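Side-chain contacts in antigen, P35 (Borreliella spielmanii A14S, PDB 6HPN), which is of unknown function but, as an outer surface protein of the PFam54 family and orthologue of BBA64, is thought to contribute to Lyme disease pathogenesis: residues T151-Y154 and D155-L159; K168-D171 and D172-E176; T185-S188 and K189-D192; A204-H207 and N208-N212. All blocks are in the same frame, centred on the assembly; numbering follows the deposited sequence.

Interaction 1 (T151-Y154 and D155-L159); sequences TLYY and DFDKL
Asp157 turns back along helix 146-179 toward the rings of Tyr153 and Tyr154. The polar-aromatic contacts come first. Asp157 OD2 lies 3.5 Å from Tyr154 CD1 and 4.2 Å from Tyr153 CE2, oblique to both rings. Its carboxylate plane is turned 55° from the Tyr154 ring and is closer to perpendicular to the Tyr153 ring. The two tyrosines also meet each other: Tyr153 CD2 sits over the centre of one face of the Tyr154 ring. The other carboxylate oxygen, Asp157 OD1, makes a salt bridge with Arg28 of helix 16-40. Arg28 is also in cation-pi contact with Tyr153.

The second group joins side chains to carbonyls. The Phe156 ring lies against the carbonyls of Leu152 and Tyr153, with Tyr153 O at its edge, near its plane. The ring itself is held between helices 16-40 and 106-135.

Thr151 and Asp155 run side by side, with CG2 of Thr151 3.7 Å from OD2 of Asp155. CG2 is anti to the threonine's backbone N (chi1 -58° for OG1), which leaves OG1 beside that N to bond Pro147 O.

Backbone bonds form the last group. Lys158 N bonds Tyr154 O at 3.0 Å. Asp157 N to Tyr154 O and Phe156 N to Tyr153 O, each spanning three residues, are weak.

Arg28 joins this turn to helix 16-40 by a salt bridge and a cation-pi contact, and probably helps to balance the negative charge of Asp157 beside the tyrosines.

Interaction 2 (K168-D171 and D172-E176); sequences KDVD and DIIKE
This is an i to i+4 salt bridge along one turn of the long helix 146-179, in an all-helical bundle. Lys168 and Asp172 form it on the outer side of the turn. On another side, Val170 and Ile174 form an apolar side toward helix 89-102, while Ile173 packs on helix 187-197.

The lysine reaches its partner by a bend. Its chain leaves anti to the backbone N and turns at chi2 (66°), which brings the ammonium group across the carboxylate. NZ of Lys168 lies 2.9 Å from OD2 of Asp172 and uses the syn lone pair of that oxygen. A weak second bond runs from Lys168 NZ to Asp172 OD1 at 3.2 Å, so the ammonium group straddles both oxygens. Lys197 of helix 187-197 also touches the Asp172 side chain.

Asp169, one turn earlier, is buried, but its charge is met by salt bridges to Arg119 and Lys165. This probably eases its nearness to the carboxylate of Asp172. Lys175 is less firmly paired. Its NZ is 4.4 Å from OD2 of Asp171, beyond a salt bridge. Glu176 turns to other partners, Lys197 and Asn193.

The backbone is regular here. Ile173 N gives a nearly straight bond (175°) to Asp169 O at 2.9 Å, and Lys175 N bonds Asp171 O at 2.8 Å. On the apolar side, Val170 and Ile174 lie side by side and point the same way. Their closest side-chain approach is CG1 of Val170 to CD1 of Ile174, at 4.1 Å.

Interaction 3 (T185-S188 and K189-D192); sequences TNIS and KLHD
Helix 187-197 opens here with an N-cap: Asn186 precedes the first turn, and its side chain crosses that of Lys189. Asn186 OD1 accepts a weak capping bond from Ser188 N at 3.3 Å. The asparagine CG is anti to its own N (chi1 -171°), which carries the amide forward to the start of the helix. There it meets Lys189 at about a right angle. CG of Asn186 rests 3.6 Å from CB of Lys189, and ND2 of Asn186 lies 3.7 Å from CG of the same lysine.

The backbone oxygen of Asn186 serves two donors. Leu190 N bonds Asn186 O at 3.2 Å, in the carbonyl plane. Lys189 N bonds Asn186 O at 2.9 Å from well above that plane. The cap residue thus takes up three amide N-H groups of the first turn, one of them weakly. His191 N continues the helix by bonding Ile187 O.

The apolar side is formed by Ile187 and Leu190, with CD1 of the first 4.2 Å from CD2 of the second. Both lean on Leu102 of helix 89-102. His191 stacks on Tyr108 of helix 106-135, while Lys189 touches the short helix 181-185.

Interaction 4 (A204-H207 and N208-N212); sequences ADIH and NLILN
His207 and Asn208, adjacent on the outer surface of helix 200-221, have the most surface buried here. OD1 of Asn208 lies in the plane of the histidine ring, at its edge, 3.6 Å from ND1 of His207. The ring and the amide are turned 84° from each other, so the amide meets the ring nearly at a right angle. The first torsions set this up. His207 carries its ring anti to the backbone N (179°), whereas the Asn208 amide carbon lies anti to its carbonyl carbon.

Asn208 also reaches back one turn. Asn208 N bonds Ala204 O at 2.8 Å. ND2 of Asn208 is 3.2 Å from Ala204 O, but the angle is too poor for a hydrogen bond. His207 O in turn accepts from Leu211 N at 3.0 Å.

Ile206 marks the inner side of the helix in the all-helical bundle. Ile206 packs on Leu162 of helix 146-179 and on Arg119 of helix 106-135. It runs alongside Ile210, which touches Ala126 of helix 106-135. CG2 of Ile206 is 3.7 Å from CD1 of Ile210, and the same CD1 lies 3.4 Å from Ile206 O. Ile210 N bonds Ile206 O at 3.1 Å.

Overall arrangement
The chain is the C-terminal part of a longer, probable lipoprotein and folds as a helical bundle. Interactions 1 and 2 share helix 146-179, with centres about 26 Å apart. Interaction 4 runs beside interaction 1 on helix 200-221: their centres are about 14 Å apart and their nearest atoms about 4 Å, without touching. Asp155 and Leu159 of interaction 1 pack on Leu213, just past interaction 4. Interaction 3 opens helix 187-197 near interaction 2, about 15 Å between centres and about 5 Å between nearest atoms, again without touching. Interactions 1 and 3 lie on opposite sides of the chain's centre, their centres about 37 Å apart. Arg119 links interactions 2 and 4, meeting Asp169 and Ile206.

Interaction 1 (T151-Y154 and D155-L159)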
loop_
_atom_site.group_PDB
_atom_site.type_symbol
_atom_site.label_atom_id
_atom_site.label_comp_id
_atom_site.label_asym_id
_atom_site.label_seq_id
_atom_site.Cartn_x
_atom_site.Cartn_y
_atom_site.Cartn_z
ATOM N N THR A 151 -19.741 -2.724 -8.625
ATOM C CA THR A 151 -18.966 -3.122 -7.432
ATOM C C THR A 151 -17.486 -3.051 -7.799
ATOM O O THR A 151 -16.725 -2.458 -7.021
ATOM C CB THR A 151 -19.359 -4.501 -6.912
ATOM O OG1 THR A 151 -20.748 -4.521 -6.604
ATOM C CG2 THR A 151 -18.559 -4.857 -5.682
ATOM N N LEU A 152 -17.111 -3.618 -8.948
ATOM C CA LEU A 152 -15.728 -3.548 -9.479
ATOM C C LEU A 152 -15.271 -2.077 -9.603
ATOM O O LEU A 152 -14.161 -1.731 -9.124
ATOM C CB LEU A 152 -15.712 -4.264 -10.836
ATOM C CG LEU A 152 -15.919 -5.784 -10.792
ATOM C CD1 LEU A 152 -15.735 -6.405 -12.176
ATOM C CD2 LEU A 152 -14.987 -6.454 -9.774
ATOM N N TYR A 153 -16.083 -1.241 -10.243
ATOM C CA TYR A 153 -15.747 0.168 -10.546
ATOM C C TYR A 153 -15.530 0.911 -9.224
ATOM O O TYR A 153 -14.444 1.404 -9.002
ATOM C CB TYR A 153 -16.846 0.787 -11.410
ATOM C CG TYR A 153 -16.688 2.268 -11.609
ATOM C CD1 TYR A 153 -15.896 2.789 -12.626
ATOM C CD2 TYR A 153 -17.329 3.153 -10.760
ATOM C CE1 TYR A 153 -15.733 4.159 -12.781
ATOM C CE2 TYR A 153 -17.207 4.520 -10.918
ATOM C CZ TYR A 153 -16.391 5.012 -11.914
ATOM O OH TYR A 153 -16.276 6.352 -12.011
ATOM N N TYR A 154 -16.530 0.899 -8.340
ATOM C CA TYR A 154 -16.529 1.639 -7.051
ATOM C C TYR A 154 -15.508 1.035 -6.084
ATOM O O TYR A 154 -15.044 1.780 -5.212
ATOM C CB TYR A 154 -17.949 1.747 -6.474
ATOM C CG TYR A 154 -18.803 2.721 -7.242
ATOM C CD1 TYR A 154 -18.454 4.062 -7.324
ATOM C CD2 TYR A 154 -19.903 2.290 -7.957
ATOM C CE1 TYR A 154 -19.187 4.964 -8.082
ATOM C CE2 TYR A 154 -20.660 3.181 -8.705
ATOM C CZ TYR A 154 -20.307 4.525 -8.772
ATOM O OH TYR A 154 -21.070 5.391 -9.523
ATOM N N ASP A 155 -15.093 -0.220 -6.264
ATOM C CA ASP A 155 -14.089 -0.850 -5.353
ATOM C C ASP A 155 -12.772 -0.065 -5.445
ATOM O O ASP A 155 -12.130 0.208 -4.405
ATOM C CB ASP A 155 -13.940 -2.344 -5.625
ATOM C CG ASP A 155 -14.966 -3.243 -4.927
ATOM O OD1 ASP A 155 -15.765 -2.709 -4.092
ATOM O OD2 ASP A 155 -14.924 -4.497 -5.196
ATOM N N PHE A 156 -12.430 0.367 -6.644
ATOM C CA PHE A 156 -11.259 1.236 -6.891
ATOM C C PHE A 156 -11.367 2.536 -6.077
ATOM O O PHE A 156 -10.317 2.984 -5.572
ATOM C CB PHE A 156 -11.137 1.487 -8.389
ATOM C CG PHE A 156 -10.654 0.294 -9.163
ATOM C CD1 PHE A 156 -9.383 -0.220 -8.954
ATOM C CD2 PHE A 156 -11.446 -0.301 -10.124
ATOM C CE1 PHE A 156 -8.923 -1.306 -9.680
ATOM C CE2 PHE A 156 -10.969 -1.384 -10.853
ATOM C CZ PHE A 156 -9.714 -1.882 -10.633
ATOM N N ASP A 157 -12.575 3.098 -5.934
ATOM C CA ASP A 157 -12.815 4.372 -5.204
ATOM C C ASP A 157 -12.618 4.100 -3.722
ATOM O O ASP A 157 -11.964 4.900 -3.066
ATOM C CB ASP A 157 -14.197 4.961 -5.488
ATOM C CG ASP A 157 -14.311 5.607 -6.864
ATOM O OD1 ASP A 157 -13.286 5.987 -7.410
ATOM O OD2 ASP A 157 -15.440 5.754 -7.355
ATOM N N LYS A 158 -13.061 2.943 -3.249
ATOM C CA LYS A 158 -12.900 2.526 -1.829
ATOM C C LYS A 158 -11.419 2.333 -1.472
ATOM O O LYS A 158 -11.000 2.853 -0.407
ATOM C CB LYS A 158 -13.729 1.275 -1.551
ATOM C CG LYS A 158 -15.178 1.588 -1.228
ATOM C CD LYS A 158 -16.101 0.399 -1.315
ATOM C CE LYS A 158 -17.520 0.818 -1.632
ATOM N NZ LYS A 158 -18.487 -0.156 -1.103
ATOM N N LEU A 159 -10.635 1.651 -2.308
ATOM C CA LEU A 159 -9.182 1.500 -2.044
ATOM C C LEU A 159 -8.502 2.870 -2.120
ATOM O O LEU A 159 -7.557 3.100 -1.356
ATOM C CB LEU A 159 -8.574 0.538 -3.061
ATOM C CG LEU A 159 -9.013 -0.909 -2.907
ATOM C CD1 LEU A 159 -8.457 -1.771 -4.021
ATOM C CD2 LEU A 159 -8.596 -1.465 -1.556
#

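Interaction 2 (K168-D171 and D172-E176)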
loop_
_atom_site.group_PDB
_atom_site.type_symbol
_atom_site.label_atom_id
_atom_site.label_comp_id
_atom_site.label_asym_id
_atom_site.label_seq_id
_atom_site.Cartn_x
_atom_site.Cartn_y
_atom_site.Cartn_z
ATOM N N LYS A 168 -2.001 11.087 3.363
ATOM C CA LYS A 168 -2.349 12.183 4.296
ATOM C C LYS A 168 -1.556 11.979 5.611
ATOM O O LYS A 168 -0.718 12.865 5.985
ATOM C CB LYS A 168 -3.877 12.202 4.391
ATOM C CG LYS A 168 -4.475 13.033 5.515
ATOM C CD LYS A 168 -4.229 14.498 5.339
ATOM C CE LYS A 168 -4.864 15.312 6.449
ATOM N NZ LYS A 168 -4.083 16.547 6.709
ATOM N N ASP A 169 -1.729 10.845 6.278
ATOM C CA ASP A 169 -1.087 10.605 7.599
ATOM C C ASP A 169 0.438 10.762 7.457
ATOM O O ASP A 169 1.068 11.394 8.355
ATOM C CB ASP A 169 -1.544 9.277 8.209
ATOM C CG ASP A 169 -2.979 9.337 8.717
ATOM O OD1 ASP A 169 -3.558 10.417 8.710
ATOM O OD2 ASP A 169 -3.532 8.300 9.079
ATOM N N VAL A 170 0.995 10.280 6.337
ATOM C CA VAL A 170 2.457 10.323 6.044
ATOM C C VAL A 170 2.916 11.769 5.835
ATOM O O VAL A 170 3.964 12.125 6.375
ATOM C CB VAL A 170 2.829 9.448 4.834
ATOM C CG1 VAL A 170 4.123 9.913 4.184
ATOM C CG2 VAL A 170 2.934 7.975 5.210
ATOM N N ASP A 171 2.201 12.576 5.058
ATOM C CA ASP A 171 2.565 14.007 4.888
ATOM C C ASP A 171 2.475 14.717 6.254
ATOM O O ASP A 171 3.312 15.583 6.498
ATOM C CB ASP A 171 1.722 14.674 3.798
ATOM C CG ASP A 171 2.085 14.276 2.375
ATOM O OD1 ASP A 171 3.222 13.805 2.135
ATOM O OD2 ASP A 171 1.218 14.430 1.517
ATOM N N ASP A 172 1.520 14.351 7.118
ATOM C CA ASP A 172 1.254 15.060 8.399
ATOM C C ASP A 172 2.394 14.776 9.377
ATOM O O ASP A 172 2.906 15.736 10.000
ATOM C CB ASP A 172 -0.101 14.669 8.993
ATOM C CG ASP A 172 -1.267 15.282 8.236
ATOM O OD1 ASP A 172 -1.003 16.133 7.406
ATOM O OD2 ASP A 172 -2.430 14.904 8.487
ATOM N N ILE A 173 2.738 13.499 9.518
ATOM C CA ILE A 173 3.910 13.020 10.298
ATOM C C ILE A 173 5.115 13.864 9.872
ATOM O O ILE A 173 5.813 14.373 10.743
ATOM C CB ILE A 173 4.126 11.505 10.068
ATOM C CG1 ILE A 173 3.109 10.657 10.832
ATOM C CG2 ILE A 173 5.529 11.081 10.431
ATOM C CD1 ILE A 173 3.015 9.178 10.386
ATOM N N ILE A 174 5.336 14.018 8.572
ATOM C CA ILE A 174 6.502 14.771 8.029
ATOM C C ILE A 174 6.376 16.258 8.403
ATOM O O ILE A 174 7.357 16.811 8.932
ATOM C CB ILE A 174 6.625 14.540 6.507
ATOM C CG1 ILE A 174 7.055 13.100 6.221
ATOM C CG2 ILE A 174 7.575 15.531 5.851
ATOM C CD1 ILE A 174 7.067 12.736 4.761
ATOM N N LYS A 175 5.227 16.873 8.109
ATOM C CA LYS A 175 4.964 18.302 8.393
ATOM C C LYS A 175 5.186 18.546 9.883
ATOM O O LYS A 175 5.930 19.478 10.199
ATOM C CB LYS A 175 3.555 18.713 7.967
ATOM C CG LYS A 175 3.494 19.472 6.647
ATOM C CD LYS A 175 2.381 19.049 5.666
ATOM C CE LYS A 175 2.845 19.084 4.216
ATOM N NZ LYS A 175 1.874 18.457 3.286
ATOM N N GLU A 176 4.602 17.703 10.739
ATOM C CA GLU A 176 4.575 17.893 12.212
ATOM C C GLU A 176 5.983 17.696 12.778
ATOM O O GLU A 176 6.376 18.492 13.676
ATOM C CB GLU A 176 3.550 16.960 12.858
ATOM C CG GLU A 176 2.127 17.361 12.532
ATOM C CD GLU A 176 1.083 16.269 12.663
ATOM O OE1 GLU A 176 1.383 15.224 13.270
ATOM O OE2 GLU A 176 -0.033 16.471 12.151
#

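Interaction 3 (T185-S188 and K189-D192)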
loop_
_atom_site.group_PDB
_atom_site.type_symbol
_atom_site.label_atom_id
_atom_site.label_comp_id
_atom_site.label_asym_id
_atom_site.label_seq_id
_atom_site.Cartn_x
_atom_site.Cartn_y
_atom_site.Cartn_z
ATOM N N THR A 185 13.166 15.177 19.446
ATOM C CA THR A 185 14.017 14.861 20.631
ATOM C C THR A 185 13.269 13.913 21.583
ATOM O O THR A 185 13.912 13.030 22.151
ATOM C CB THR A 185 14.509 16.146 21.322
ATOM O OG1 THR A 185 13.454 16.791 22.035
ATOM C CG2 THR A 185 15.047 17.184 20.365
ATOM N N ASN A 186 11.975 14.112 21.809
ATOM C CA ASN A 186 11.215 13.239 22.726
ATOM C C ASN A 186 10.759 12.032 21.916
ATOM O O ASN A 186 9.688 12.086 21.259
ATOM C CB ASN A 186 10.053 13.959 23.400
ATOM C CG ASN A 186 9.414 13.139 24.507
ATOM O OD1 ASN A 186 9.692 11.956 24.676
ATOM N ND2 ASN A 186 8.509 13.747 25.245
ATOM N N ILE A 187 11.544 10.969 21.974
ATOM C CA ILE A 187 11.312 9.786 21.111
ATOM C C ILE A 187 9.953 9.169 21.466
ATOM O O ILE A 187 9.249 8.701 20.564
ATOM C CB ILE A 187 12.503 8.815 21.201
ATOM C CG1 ILE A 187 12.840 8.273 19.808
ATOM C CG2 ILE A 187 12.273 7.733 22.259
ATOM C CD1 ILE A 187 11.634 7.840 19.000
ATOM N N SER A 188 9.557 9.249 22.726
ATOM C CA SER A 188 8.291 8.665 23.219
ATOM C C SER A 188 7.103 9.530 22.768
ATOM O O SER A 188 5.960 9.023 22.721
ATOM C CB SER A 188 8.384 8.461 24.711
ATOM O OG SER A 188 7.379 9.182 25.380
ATOM N N LYS A 189 7.348 10.781 22.393
ATOM C CA LYS A 189 6.284 11.681 21.877
ATOM C C LYS A 189 6.063 11.395 20.384
ATOM O O LYS A 189 4.922 11.504 19.906
ATOM C CB LYS A 189 6.699 13.127 22.134
ATOM C CG LYS A 189 5.661 13.983 22.848
ATOM C CD LYS A 189 4.810 14.833 21.903
ATOM C CE LYS A 189 4.751 16.295 22.314
ATOM N NZ LYS A 189 4.339 17.161 21.186
ATOM N N LEU A 190 7.133 11.046 19.676
ATOM C CA LEU A 190 7.093 10.692 18.241
ATOM C C LEU A 190 6.300 9.400 18.124
ATOM O O LEU A 190 5.474 9.281 17.220
ATOM C CB LEU A 190 8.519 10.511 17.706
ATOM C CG LEU A 190 8.641 10.208 16.206
ATOM C CD1 LEU A 190 7.967 11.272 15.344
ATOM C CD2 LEU A 190 10.102 10.048 15.801
ATOM N N HIS A 191 6.562 8.470 19.032
ATOM C CA HIS A 191 5.885 7.156 19.066
ATOM C C HIS A 191 4.380 7.390 19.173
ATOM O O HIS A 191 3.641 6.895 18.306
ATOM C CB HIS A 191 6.440 6.321 20.212
ATOM C CG HIS A 191 5.571 5.163 20.541
ATOM N ND1 HIS A 191 5.746 3.924 19.945
ATOM C CD2 HIS A 191 4.506 5.059 21.366
ATOM C CE1 HIS A 191 4.834 3.094 20.408
ATOM N NE2 HIS A 191 4.058 3.769 21.279
ATOM N N ASP A 192 3.966 8.144 20.188
ATOM C CA ASP A 192 2.549 8.489 20.446
ATOM C C ASP A 192 1.940 9.082 19.172
ATOM O O ASP A 192 0.863 8.621 18.798
ATOM C CB ASP A 192 2.428 9.461 21.620
ATOM C CG ASP A 192 2.757 8.884 22.985
ATOM O OD1 ASP A 192 3.150 7.694 23.082
ATOM O OD2 ASP A 192 2.630 9.647 23.946
#

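Interaction 4 (A204-H207 and N208-N212)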
loop_
_atom_site.group_PDB
_atom_site.type_symbol
_atom_site.label_atom_id
_atom_site.label_comp_id
_atom_site.label_asym_id
_atom_site.label_seq_id
_atom_site.Cartn_x
_atom_site.Cartn_y
_atom_site.Cartn_z
ATOM N N ALA A 204 -7.346 -3.203 11.656
ATOM C CA ALA A 204 -8.399 -4.224 11.479
ATOM C C ALA A 204 -9.346 -3.757 10.375
ATOM O O ALA A 204 -9.722 -4.589 9.529
ATOM C CB ALA A 204 -9.125 -4.500 12.780
ATOM N N ASP A 205 -9.701 -2.480 10.344
ATOM C CA ASP A 205 -10.673 -1.984 9.328
ATOM C C ASP A 205 -10.055 -2.146 7.933
ATOM O O ASP A 205 -10.779 -2.539 7.001
ATOM C CB ASP A 205 -11.090 -0.535 9.569
ATOM C CG ASP A 205 -11.965 -0.341 10.792
ATOM O OD1 ASP A 205 -12.356 -1.342 11.410
ATOM O OD2 ASP A 205 -12.221 0.816 11.126
ATOM N N ILE A 206 -8.755 -1.865 7.821
ATOM C CA ILE A 206 -7.990 -1.961 6.547
ATOM C C ILE A 206 -7.966 -3.442 6.176
ATOM O O ILE A 206 -8.292 -3.787 5.016
ATOM C CB ILE A 206 -6.576 -1.352 6.704
ATOM C CG1 ILE A 206 -6.616 0.181 6.678
ATOM C CG2 ILE A 206 -5.609 -1.904 5.667
ATOM C CD1 ILE A 206 -5.429 0.849 7.346
ATOM N N HIS A 207 -7.617 -4.295 7.137
ATOM C CA HIS A 207 -7.493 -5.754 6.879
ATOM C C HIS A 207 -8.844 -6.280 6.370
ATOM O O HIS A 207 -8.850 -6.896 5.322
ATOM C CB HIS A 207 -6.976 -6.496 8.112
ATOM C CG HIS A 207 -6.854 -7.964 7.894
ATOM N ND1 HIS A 207 -7.945 -8.818 8.000
ATOM C CD2 HIS A 207 -5.787 -8.741 7.582
ATOM C CE1 HIS A 207 -7.558 -10.062 7.779
ATOM N NE2 HIS A 207 -6.234 -10.042 7.514
ATOM N N ASN A 208 -9.937 -5.974 7.068
ATOM C CA ASN A 208 -11.279 -6.551 6.805
ATOM C C ASN A 208 -11.851 -5.961 5.524
ATOM O O ASN A 208 -12.539 -6.688 4.799
ATOM C CB ASN A 208 -12.265 -6.344 7.960
ATOM C CG ASN A 208 -11.864 -7.114 9.199
ATOM O OD1 ASN A 208 -11.270 -8.179 9.102
ATOM N ND2 ASN A 208 -12.119 -6.569 10.367
ATOM N N LEU A 209 -11.589 -4.692 5.239
ATOM C CA LEU A 209 -12.086 -4.117 3.972
ATOM C C LEU A 209 -11.422 -4.849 2.804
ATOM O O LEU A 209 -12.138 -5.276 1.895
ATOM C CB LEU A 209 -11.810 -2.617 3.921
ATOM C CG LEU A 209 -12.363 -1.915 2.680
ATOM C CD1 LEU A 209 -13.878 -1.957 2.639
ATOM C CD2 LEU A 209 -11.898 -0.477 2.619
ATOM N N ILE A 210 -10.098 -4.956 2.816
ATOM C CA ILE A 210 -9.331 -5.563 1.700
ATOM C C ILE A 210 -9.778 -7.019 1.575
ATOM O O ILE A 210 -10.045 -7.462 0.459
ATOM C CB ILE A 210 -7.814 -5.436 1.929
ATOM C CG1 ILE A 210 -7.337 -3.993 1.794
ATOM C CG2 ILE A 210 -7.037 -6.386 1.024
ATOM C CD1 ILE A 210 -6.001 -3.763 2.465
ATOM N N LEU A 211 -9.857 -7.746 2.679
ATOM C CA LEU A 211 -10.293 -9.160 2.634
ATOM C C LEU A 211 -11.612 -9.222 1.846
ATOM O O LEU A 211 -11.758 -10.096 0.979
ATOM C CB LEU A 211 -10.452 -9.706 4.062
ATOM C CG LEU A 211 -11.031 -11.124 4.191
ATOM C CD1 LEU A 211 -10.070 -12.186 3.682
ATOM C CD2 LEU A 211 -11.401 -11.429 5.632
ATOM N N ASN A 212 -12.584 -8.361 2.133
ATOM C CA ASN A 212 -13.919 -8.663 1.566
ATOM C C ASN A 212 -14.047 -7.951 0.209
ATOM O O ASN A 212 -14.775 -8.474 -0.659
ATOM C CB ASN A 212 -15.002 -8.725 2.654
ATOM C CG ASN A 212 -15.299 -7.452 3.395
ATOM O OD1 ASN A 212 -15.762 -6.486 2.802
ATOM N ND2 ASN A 212 -15.150 -7.492 4.708
#